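Long-range contact in transcriptional activator TenA-1 (Sulfolobus solfataricus P2, PDB 2QZC), which is a putative TenA-like thiaminase that probably hydrolyses thiamin or its breakdown products, as TenA enzymes do: residues G14-I28 with I193-L207. Numbering follows the deposited sequence. Where two conformers were deposited one is given.
Sequences GVGELWNKYVKHEFI and INSVRFEIGFWDASL. With IMD (imidazole), chain C.
In His25, CG points opposite the backbone N (chi1 -164°), while Trp203 sends CG away from its carbonyl carbon; the His25 ring thus settles over Trp203 CB, which stands 3.4 Å from the ring centroid and nearly on its normal, a CH-pi contact. The setting is the all-helical heme oxygenase-like fold, where the axis of 193-207 runs at 35° to that of helix 18-23. Knobs-into-holes packing joins them: Leu18 sits among Ile193, Val196, Arg197 and Ile200, and Tyr22 among Val196, Glu199, Ile200 and Trp203. Glu199 CB lies over one Tyr22 ring face, 3.7 Å from its centroid; OE2 is hydrogen-bonded to Tyr115 OH and accepts from N1 of a bound imidazole. Phe27 and the six-membered ring of Trp203 lie 23° from parallel with little overlap, CD1 of Phe27 being 3.3 Å from CE3 of Trp203. The indole NE1 gives Tyr22 O a bent 3.3 Å bond. Were Trp203 an alanine, that carbonyl would probably lose this donor and a gap would open beside Phe27 and Ile28. His25 ND1 caps helix 26-32 by accepting from Phe27 N; in the conformer given, NE2 donates in its ring plane to Asp204 OD1 at 2.8 Å, from above the carboxylate plane.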
loop_
_atom_site.group_PDB
_atom_site.type_symbol
_atom_site.label_atom_id
_atom_site.label_comp_id
_atom_site.label_asym_id
_atom_site.label_seq_id
_atom_site.Cartn_x
_atom_site.Cartn_y
_atom_site.Cartn_z
ATOM N N GLY A 14 -17.157 12.620 21.152
ATOM C CA GLY A 14 -18.142 11.566 21.178
ATOM C C GLY A 14 -17.839 10.330 21.999
ATOM O O GLY A 14 -18.771 9.574 22.354
ATOM N N VAL A 15 -16.573 10.100 22.333
ATOM C CA VAL A 15 -16.235 8.962 23.205
ATOM C C VAL A 15 -16.265 9.320 24.692
ATOM O O VAL A 15 -16.038 8.446 25.542
ATOM C CB VAL A 15 -14.861 8.290 22.829
ATOM C CG1 VAL A 15 -14.779 8.020 21.323
ATOM C CG2 VAL A 15 -13.658 9.104 23.250
ATOM N N GLY A 16 -16.483 10.597 25.028
ATOM C CA GLY A 16 -16.576 11.011 26.421
ATOM C C GLY A 16 -15.348 10.678 27.249
ATOM O O GLY A 16 -14.211 10.901 26.810
ATOM N N GLU A 17 -15.583 10.108 28.427
ATOM C CA GLU A 17 -14.504 9.782 29.355
ATOM C C GLU A 17 -13.514 8.717 28.864
ATOM O O GLU A 17 -12.430 8.581 29.446
ATOM C CB GLU A 17 -15.067 9.377 30.721
ATOM C CG GLU A 17 -15.800 10.521 31.432
ATOM N N LEU A 18 -13.861 7.975 27.810
ATOM C CA LEU A 18 -12.942 6.952 27.315
ATOM C C LEU A 18 -11.661 7.531 26.761
ATOM O O LEU A 18 -10.638 6.862 26.797
ATOM C CB LEU A 18 -13.610 6.100 26.212
ATOM C CG LEU A 18 -14.778 5.217 26.603
ATOM C CD1 LEU A 18 -15.469 4.599 25.361
ATOM C CD2 LEU A 18 -14.313 4.121 27.570
ATOM N N TRP A 19 -11.697 8.745 26.206
ATOM C CA TRP A 19 -10.514 9.317 25.600
ATOM C C TRP A 19 -9.371 9.450 26.585
ATOM O O TRP A 19 -8.261 8.997 26.313
ATOM C CB TRP A 19 -10.785 10.626 24.869
ATOM C CG TRP A 19 -9.606 11.039 24.023
ATOM C CD1 TRP A 19 -8.754 12.077 24.267
ATOM C CD2 TRP A 19 -9.141 10.414 22.813
ATOM N NE1 TRP A 19 -7.792 12.146 23.287
ATOM C CE2 TRP A 19 -8.019 11.161 22.360
ATOM C CE3 TRP A 19 -9.578 9.328 22.037
ATOM C CZ2 TRP A 19 -7.310 10.808 21.186
ATOM C CZ3 TRP A 19 -8.886 9.008 20.878
ATOM C CH2 TRP A 19 -7.785 9.719 20.461
ATOM N N ASN A 20 -9.630 10.041 27.741
ATOM C CA ASN A 20 -8.559 10.165 28.740
ATOM C C ASN A 20 -8.187 8.824 29.367
ATOM O O ASN A 20 -7.033 8.650 29.768
ATOM C CB ASN A 20 -8.871 11.242 29.793
ATOM C CG ASN A 20 -8.685 12.657 29.240
ATOM O OD1 ASN A 20 -7.957 12.879 28.262
ATOM N ND2 ASN A 20 -9.356 13.612 29.857
ATOM N N LYS A 21 -9.127 7.876 29.434
ATOM C CA LYS A 21 -8.779 6.520 29.905
ATOM C C LYS A 21 -7.727 5.876 29.000
ATOM O O LYS A 21 -6.949 5.035 29.438
ATOM C CB LYS A 21 -9.998 5.622 30.038
ATOM C CG LYS A 21 -10.886 6.000 31.228
ATOM C CD LYS A 21 -12.098 5.129 31.354
ATOM C CE LYS A 21 -12.923 5.536 32.574
ATOM N NZ LYS A 21 -14.031 4.561 32.759
ATOM N N TYR A 22 -7.739 6.267 27.716
ATOM C CA TYR A 22 -6.762 5.823 26.721
ATOM C C TYR A 22 -5.458 6.630 26.796
ATOM O O TYR A 22 -4.388 6.071 27.070
ATOM C CB TYR A 22 -7.415 5.904 25.316
ATOM C CG TYR A 22 -6.509 5.836 24.098
ATOM C CD1 TYR A 22 -5.347 5.082 24.086
ATOM C CD2 TYR A 22 -6.875 6.484 22.909
ATOM C CE1 TYR A 22 -4.532 5.032 22.966
ATOM C CE2 TYR A 22 -6.077 6.411 21.766
ATOM C CZ TYR A 22 -4.931 5.642 21.803
ATOM O OH TYR A 22 -4.121 5.558 20.688
ATOM N N VAL A 23 -5.524 7.926 26.537
ATOM C CA VAL A 23 -4.307 8.729 26.397
ATOM C C VAL A 23 -3.641 9.118 27.717
ATOM O O VAL A 23 -2.488 9.557 27.689
ATOM C CB VAL A 23 -4.491 9.951 25.478
ATOM C CG1 VAL A 23 -4.932 9.528 24.065
ATOM C CG2 VAL A 23 -5.445 10.986 26.101
ATOM N N LYS A 24 -4.349 8.946 28.825
ATOM C CA LYS A 24 -3.789 9.164 30.172
ATOM C C LYS A 24 -3.834 7.866 30.975
ATOM O O LYS A 24 -3.866 7.879 32.214
ATOM C CB LYS A 24 -4.525 10.299 30.919
ATOM C CG LYS A 24 -4.528 11.610 30.202
ATOM C CD LYS A 24 -5.278 12.695 31.019
ATOM C CE LYS A 24 -5.057 14.102 30.419
ATOM N NZ LYS A 24 -5.722 15.124 31.245
ATOM N N HIS A 25 -3.767 6.716 30.283
ATOM C CA HIS A 25 -3.788 5.409 30.943
ATOM C C HIS A 25 -2.603 5.252 31.918
ATOM O O HIS A 25 -1.535 5.805 31.680
ATOM C CB HIS A 25 -3.673 4.300 29.866
ATOM C CG HIS A 25 -4.058 2.942 30.345
ATOM N ND1 HIS A 25 -3.222 2.118 31.078
ATOM C CD2 HIS A 25 -5.201 2.247 30.141
ATOM C CE1 HIS A 25 -3.868 0.992 31.339
ATOM N NE2 HIS A 25 -5.076 1.050 30.785
ATOM N N GLU A 26 -2.828 4.483 32.983
ATOM C CA GLU A 26 -1.787 4.116 33.959
ATOM C C GLU A 26 -0.470 3.738 33.271
ATOM O O GLU A 26 0.611 4.157 33.686
ATOM C CB GLU A 26 -2.271 2.952 34.813
ATOM C CG GLU A 26 -1.259 2.407 35.827
ATOM C CD GLU A 26 -1.803 1.276 36.681
ATOM O OE1 GLU A 26 -2.992 0.906 36.560
ATOM O OE2 GLU A 26 -0.995 0.747 37.478
ATOM N N PHE A 27 -0.545 2.919 32.226
ATOM C CA PHE A 27 0.641 2.474 31.486
ATOM C C PHE A 27 1.448 3.689 31.016
ATOM O O PHE A 27 2.673 3.711 31.134
ATOM C CB PHE A 27 0.211 1.619 30.279
ATOM C CG PHE A 27 1.345 0.974 29.521
ATOM C CD1 PHE A 27 2.105 1.691 28.577
ATOM C CD2 PHE A 27 1.612 -0.377 29.663
ATOM C CE1 PHE A 27 3.115 1.068 27.824
ATOM C CE2 PHE A 27 2.618 -1.000 28.925
ATOM C CZ PHE A 27 3.380 -0.264 28.006
ATOM N N ILE A 28 0.763 4.667 30.434
ATOM C CA ILE A 28 1.383 5.897 29.937
ATOM C C ILE A 28 1.930 6.772 31.069
ATOM O O ILE A 28 3.036 7.325 30.942
ATOM C CB ILE A 28 0.376 6.695 29.085
ATOM C CG1 ILE A 28 0.124 5.893 27.793
ATOM C CG2 ILE A 28 0.842 8.152 28.815
ATOM C CD1 ILE A 28 -1.176 6.343 27.095
ATOM N N ILE A 193 -15.340 4.408 18.837
ATOM C CA ILE A 193 -15.449 4.066 20.284
ATOM C C ILE A 193 -14.869 2.656 20.550
ATOM O O ILE A 193 -14.097 2.484 21.484
ATOM C CB ILE A 193 -16.922 4.130 20.785
ATOM C CG1 ILE A 193 -17.408 5.598 20.812
ATOM C CG2 ILE A 193 -17.065 3.455 22.165
ATOM C CD1 ILE A 193 -18.920 5.767 20.996
ATOM N N ASN A 194 -15.206 1.691 19.691
ATOM C CA ASN A 194 -14.665 0.327 19.850
ATOM C C ASN A 194 -13.142 0.326 19.780
ATOM O O ASN A 194 -12.481 -0.330 20.611
ATOM C CB ASN A 194 -15.266 -0.707 18.893
ATOM C CG ASN A 194 -16.588 -1.259 19.376
ATOM O OD1 ASN A 194 -16.992 -1.005 20.535
ATOM N ND2 ASN A 194 -17.276 -2.026 18.515
ATOM N N SER A 195 -12.561 1.062 18.822
ATOM C CA SER A 195 -11.103 1.164 18.763
ATOM C C SER A 195 -10.490 1.753 20.028
ATOM O O SER A 195 -9.458 1.260 20.525
ATOM C CB SER A 195 -10.653 1.911 17.527
ATOM O OG SER A 195 -10.899 1.147 16.356
ATOM N N VAL A 196 -11.139 2.793 20.579
ATOM C CA VAL A 196 -10.657 3.376 21.835
ATOM C C VAL A 196 -10.762 2.345 22.981
ATOM O O VAL A 196 -9.836 2.208 23.791
ATOM C CB VAL A 196 -11.393 4.701 22.185
ATOM C CG1 VAL A 196 -10.948 5.212 23.576
ATOM C CG2 VAL A 196 -11.143 5.745 21.095
ATOM N N ARG A 197 -11.854 1.587 23.038
ATOM C CA ARG A 197 -11.965 0.524 24.052
ATOM C C ARG A 197 -10.832 -0.494 23.885
ATOM O O ARG A 197 -10.255 -0.956 24.872
ATOM C CB ARG A 197 -13.285 -0.200 23.999
ATOM C CG ARG A 197 -14.495 0.670 24.393
ATOM C CD ARG A 197 -15.767 -0.188 24.429
ATOM N NE ARG A 197 -16.957 0.650 24.684
ATOM C CZ ARG A 197 -17.349 1.081 25.868
ATOM N NH1 ARG A 197 -16.673 0.842 26.970
ATOM N NH2 ARG A 197 -18.468 1.810 25.914
ATOM N N PHE A 198 -10.487 -0.838 22.642
ATOM C CA PHE A 198 -9.412 -1.794 22.432
ATOM C C PHE A 198 -8.056 -1.218 22.855
ATOM O O PHE A 198 -7.192 -1.965 23.332
ATOM C CB PHE A 198 -9.352 -2.270 20.973
ATOM C CG PHE A 198 -10.464 -3.180 20.570
ATOM C CD1 PHE A 198 -10.613 -4.386 21.232
ATOM C CD2 PHE A 198 -11.215 -2.969 19.424
ATOM C CE1 PHE A 198 -11.615 -5.299 20.853
ATOM C CE2 PHE A 198 -12.207 -3.815 19.055
ATOM C CZ PHE A 198 -12.421 -4.999 19.744
ATOM N N GLU A 199 -7.825 0.071 22.638
ATOM C CA GLU A 199 -6.571 0.708 23.081
ATOM C C GLU A 199 -6.428 0.638 24.589
ATOM O O GLU A 199 -5.370 0.275 25.134
ATOM C CB GLU A 199 -6.521 2.159 22.614
ATOM C CG GLU A 199 -6.275 2.325 21.136
ATOM C CD GLU A 199 -4.884 1.922 20.708
ATOM O OE1 GLU A 199 -3.972 1.778 21.562
ATOM O OE2 GLU A 199 -4.673 1.743 19.479
ATOM N N ILE A 200 -7.501 0.991 25.306
ATOM C CA ILE A 200 -7.506 0.902 26.770
ATOM C C ILE A 200 -7.193 -0.545 27.201
ATOM O O ILE A 200 -6.324 -0.787 28.073
ATOM C CB ILE A 200 -8.850 1.363 27.337
ATOM C CG1 ILE A 200 -9.074 2.849 27.049
ATOM C CG2 ILE A 200 -8.907 1.112 28.861
ATOM C CD1 ILE A 200 -10.551 3.315 27.198
ATOM N N GLY A 201 -7.879 -1.497 26.587
ATOM C CA GLY A 201 -7.653 -2.899 26.865
ATOM C C GLY A 201 -6.254 -3.361 26.544
ATOM O O GLY A 201 -5.695 -4.225 27.221
ATOM N N PHE A 202 -5.666 -2.799 25.494
ATOM C CA PHE A 202 -4.291 -3.171 25.071
ATOM C C PHE A 202 -3.267 -2.804 26.154
ATOM O O PHE A 202 -2.400 -3.615 26.504
ATOM C CB PHE A 202 -3.954 -2.467 23.731
ATOM C CG PHE A 202 -2.846 -3.110 22.948
ATOM C CD1 PHE A 202 -1.516 -2.864 23.231
ATOM C CD2 PHE A 202 -3.149 -3.968 21.897
ATOM C CE1 PHE A 202 -0.475 -3.549 22.493
ATOM C CE2 PHE A 202 -2.145 -4.569 21.148
ATOM C CZ PHE A 202 -0.822 -4.373 21.467
ATOM N N TRP A 203 -3.420 -1.610 26.714
ATOM C CA TRP A 203 -2.528 -1.196 27.810
ATOM C C TRP A 203 -2.808 -2.036 29.051
ATOM O O TRP A 203 -1.870 -2.409 29.759
ATOM C CB TRP A 203 -2.742 0.259 28.181
ATOM C CG TRP A 203 -2.543 1.372 27.243
ATOM C CD1 TRP A 203 -3.426 2.401 27.037
ATOM C CD2 TRP A 203 -1.390 1.676 26.455
ATOM N NE1 TRP A 203 -2.885 3.318 26.194
ATOM C CE2 TRP A 203 -1.662 2.889 25.783
ATOM C CE3 TRP A 203 -0.156 1.018 26.227
ATOM C CZ2 TRP A 203 -0.749 3.493 24.872
ATOM C CZ3 TRP A 203 0.733 1.597 25.362
ATOM C CH2 TRP A 203 0.424 2.861 24.690
ATOM N N ASP A 204 -4.083 -2.284 29.373
ATOM C CA ASP A 204 -4.526 -3.151 30.509
ATOM C C ASP A 204 -3.828 -4.531 30.419
ATOM O O ASP A 204 -3.285 -5.082 31.389
ATOM C CB ASP A 204 -6.072 -3.475 30.498
ATOM C CG ASP A 204 -7.049 -2.269 30.772
ATOM O OD1 ASP A 204 -6.609 -1.256 31.319
ATOM O OD2 ASP A 204 -8.294 -2.373 30.403
ATOM N N ALA A 205 -3.906 -5.121 29.235
ATOM C CA ALA A 205 -3.394 -6.466 28.989
ATOM C C ALA A 205 -1.877 -6.539 29.131
ATOM O O ALA A 205 -1.338 -7.583 29.555
ATOM C CB ALA A 205 -3.838 -6.957 27.606
ATOM N N SER A 206 -1.193 -5.436 28.810
ATOM C CA SER A 206 0.257 -5.358 28.974
ATOM C C SER A 206 0.598 -5.226 30.466
ATOM O O SER A 206 1.512 -5.907 30.937
ATOM C CB SER A 206 0.860 -4.249 28.119
ATOM O OG SER A 206 0.894 -4.626 26.743
ATOM N N LEU A 207 -0.100 -4.367 31.218
ATOM C CA LEU A 207 0.166 -4.274 32.677
ATOM C C LEU A 207 0.007 -5.629 33.384
ATOM O O LEU A 207 0.755 -5.949 34.303
ATOM C CB LEU A 207 -0.721 -3.197 33.323
ATOM C CG LEU A 207 -0.443 -1.753 32.956
ATOM C CD1 LEU A 207 -1.491 -0.804 33.596
ATOM C CD2 LEU A 207 0.974 -1.331 33.366
HETATM N N1 IMD C . -2.253 0.355 19.336
HETATM C C2 IMD C . -1.048 0.608 18.879
HETATM N N3 IMD C . -0.301 -0.451 19.133
HETATM C C4 IMD C . -1.054 -1.388 19.714
HETATM C C5 IMD C . -2.322 -0.883 19.845
#